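Local coordinates for uncharacterized protein SPT16D (Chaetomium thermophilum var. thermophilum, PDB 4KHB) that probably acts within the FACT complex as a histone chaperone that reorganises nucleosomes during transcription, replication and repair, this chain being the PH-like Spt16 domain that pairs with Pob3N, at residues I36-M41 with R94-R99. Residues are numbered along the deposited sequence; the frame is centred on the assembly and turned at random.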
loop_
_atom_site.group_PDB
_atom_site.type_symbol
_atom_site.label_atom_id
_atom_site.label_comp_id
_atom_site.label_asym_id
_atom_site.label_seq_id
_atom_site.Cartn_x
_atom_site.Cartn_y
_atom_site.Cartn_z
ATOM N N ILE A 36 4.470 9.788 9.740
ATOM C CA ILE A 36 4.249 10.131 8.343
ATOM C C ILE A 36 3.402 9.028 7.712
ATOM O O ILE A 36 3.491 7.863 8.109
ATOM C CB ILE A 36 5.576 10.334 7.567
ATOM C CG1 ILE A 36 6.255 8.994 7.273
ATOM C CG2 ILE A 36 6.516 11.236 8.352
ATOM C CD1 ILE A 36 7.453 9.106 6.338
ATOM N N VAL A 37 2.569 9.396 6.743
ATOM C CA VAL A 37 1.685 8.437 6.088
ATOM C C VAL A 37 1.996 8.375 4.602
ATOM O O VAL A 37 1.828 9.359 3.882
ATOM C CB VAL A 37 0.196 8.792 6.288
ATOM C CG1 VAL A 37 -0.687 7.735 5.644
ATOM C CG2 VAL A 37 -0.129 8.937 7.764
ATOM N N LEU A 38 2.457 7.214 4.149
ATOM C CA LEU A 38 2.895 7.067 2.771
ATOM C C LEU A 38 1.880 6.282 1.949
ATOM O O LEU A 38 1.377 5.247 2.390
ATOM C CB LEU A 38 4.272 6.401 2.724
ATOM C CG LEU A 38 5.289 7.065 3.656
ATOM C CD1 LEU A 38 6.617 6.331 3.679
ATOM C CD2 LEU A 38 5.490 8.514 3.253
ATOM N N PRO A 39 1.579 6.779 0.742
ATOM C CA PRO A 39 0.603 6.144 -0.146
ATOM C C PRO A 39 1.224 4.985 -0.921
ATOM O O PRO A 39 2.051 5.202 -1.808
ATOM C CB PRO A 39 0.213 7.281 -1.094
ATOM C CG PRO A 39 1.431 8.155 -1.150
ATOM C CD PRO A 39 2.075 8.064 0.208
ATOM N N ILE A 40 0.834 3.764 -0.574
ATOM C CA ILE A 40 1.374 2.584 -1.238
ATOM C C ILE A 40 0.264 1.724 -1.833
ATOM O O ILE A 40 -0.478 1.052 -1.108
ATOM C CB ILE A 40 2.232 1.735 -0.272
ATOM C CG1 ILE A 40 3.354 2.586 0.330
ATOM C CG2 ILE A 40 2.822 0.527 -0.988
ATOM C CD1 ILE A 40 4.182 1.875 1.389
ATOM N N MET A 41 0.164 1.761 -3.161
ATOM C CA MET A 41 -0.793 0.952 -3.917
ATOM C C MET A 41 -2.238 1.161 -3.474
ATOM O O MET A 41 -3.014 0.207 -3.369
ATOM C CB MET A 41 -0.411 -0.529 -3.853
ATOM C CG MET A 41 0.944 -0.820 -4.485
ATOM S SD MET A 41 0.948 -0.550 -6.269
ATOM C CE MET A 41 2.687 -0.222 -6.577
ATOM N N ARG A 94 13.924 -0.879 4.416
ATOM C CA ARG A 94 15.146 -0.086 4.537
ATOM C C ARG A 94 14.936 1.319 3.988
ATOM O O ARG A 94 15.336 2.307 4.611
ATOM C CB ARG A 94 16.309 -0.751 3.793
ATOM C CG ARG A 94 17.624 -0.751 4.565
ATOM C CD ARG A 94 18.333 -2.088 4.472
ATOM N NE ARG A 94 19.432 -2.214 5.426
ATOM C CZ ARG A 94 20.587 -2.809 5.144
ATOM N NH1 ARG A 94 20.801 -3.281 3.922
ATOM N NH2 ARG A 94 21.545 -2.895 6.059
ATOM N N SER A 95 14.303 1.400 2.818
ATOM C CA SER A 95 14.019 2.686 2.194
ATOM C C SER A 95 12.932 2.587 1.129
ATOM O O SER A 95 12.639 1.501 0.621
ATOM C CB SER A 95 15.289 3.269 1.569
ATOM O OG SER A 95 15.687 2.517 0.434
ATOM N N LEU A 96 12.335 3.731 0.807
ATOM C CA LEU A 96 11.448 3.850 -0.346
ATOM C C LEU A 96 11.608 5.224 -0.995
ATOM O O LEU A 96 11.918 6.209 -0.316
ATOM C CB LEU A 96 9.988 3.564 0.026
ATOM C CG LEU A 96 9.426 4.030 1.366
ATOM C CD1 LEU A 96 9.119 5.508 1.323
ATOM C CD2 LEU A 96 8.185 3.225 1.722
ATOM N N THR A 97 11.389 5.288 -2.304
ATOM C CA THR A 97 11.569 6.530 -3.048
ATOM C C THR A 97 10.312 6.928 -3.817
ATOM O O THR A 97 9.699 6.105 -4.503
ATOM C CB THR A 97 12.773 6.433 -4.024
ATOM O OG1 THR A 97 13.996 6.344 -3.279
ATOM C CG2 THR A 97 12.838 7.649 -4.940
ATOM N N PHE A 98 9.921 8.190 -3.680
ATOM C CA PHE A 98 8.814 8.740 -4.449
ATOM C C PHE A 98 9.340 9.786 -5.417
ATOM O O PHE A 98 10.431 10.334 -5.220
ATOM C CB PHE A 98 7.763 9.386 -3.541
ATOM C CG PHE A 98 7.027 8.420 -2.660
ATOM C CD1 PHE A 98 7.485 8.126 -1.386
ATOM C CD2 PHE A 98 5.851 7.828 -3.102
ATOM C CE1 PHE A 98 6.793 7.245 -0.574
ATOM C CE2 PHE A 98 5.154 6.946 -2.297
ATOM C CZ PHE A 98 5.627 6.653 -1.029
ATOM N N ARG A 99 8.567 10.059 -6.462
ATOM C CA ARG A 99 8.902 11.124 -7.395
ATOM C C ARG A 99 7.691 12.020 -7.628
ATOM O O ARG A 99 6.548 11.550 -7.623
ATOM C CB ARG A 99 9.438 10.568 -8.722
ATOM C CG ARG A 99 8.368 10.027 -9.654
ATOM C CD ARG A 99 8.926 9.755 -11.040
ATOM N NE ARG A 99 7.856 9.587 -12.018
ATOM C CZ ARG A 99 8.054 9.412 -13.319
ATOM N NH1 ARG A 99 9.285 9.378 -13.810
ATOM N NH2 ARG A 99 7.017 9.278 -14.133
#
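The F98 ring meets the backbone of P39 at its edge: P39 O lies near the ring plane, 3.6 Å from F98 CE2. P39 CD stands 4.0 Å from F98 CZ, with the pyrrolidine crossing the ring at a slant, and L38 CB approaches the same CZ obliquely. This is the interior of a PH-like domain, an example of how two sheets crossing at a steep angle meet through a few inward-facing side chains. Strand 35-40 is the middle strand of one antiparallel sheet and 91-100 the outermost strand of the other within this chain; the axes of the local segments 36-40 and 94-99 pass 9.9 Å apart at 71°. F98 reaches across with CG anti to its carbonyl carbon (chi1 -67°), which brings CZ and CE2 to L38 and P39. Two residues earlier, L96 points into the same interior. Its CD2 touches I40 CD1 at 4.2 Å, a looser apolar contact, while F47 and V45 of strand 43-48 pack on L38 and I40 respectively. Strand 91-100 pairs with 63-70 along one edge; along the other, residues 95-99 pair antiparallel with a strand of the POB3N chain, continuing the sheet across the heterodimer. The tightest apolar meeting is between methyls, L38 CD1 lying 3.5 Å from L96 CD1.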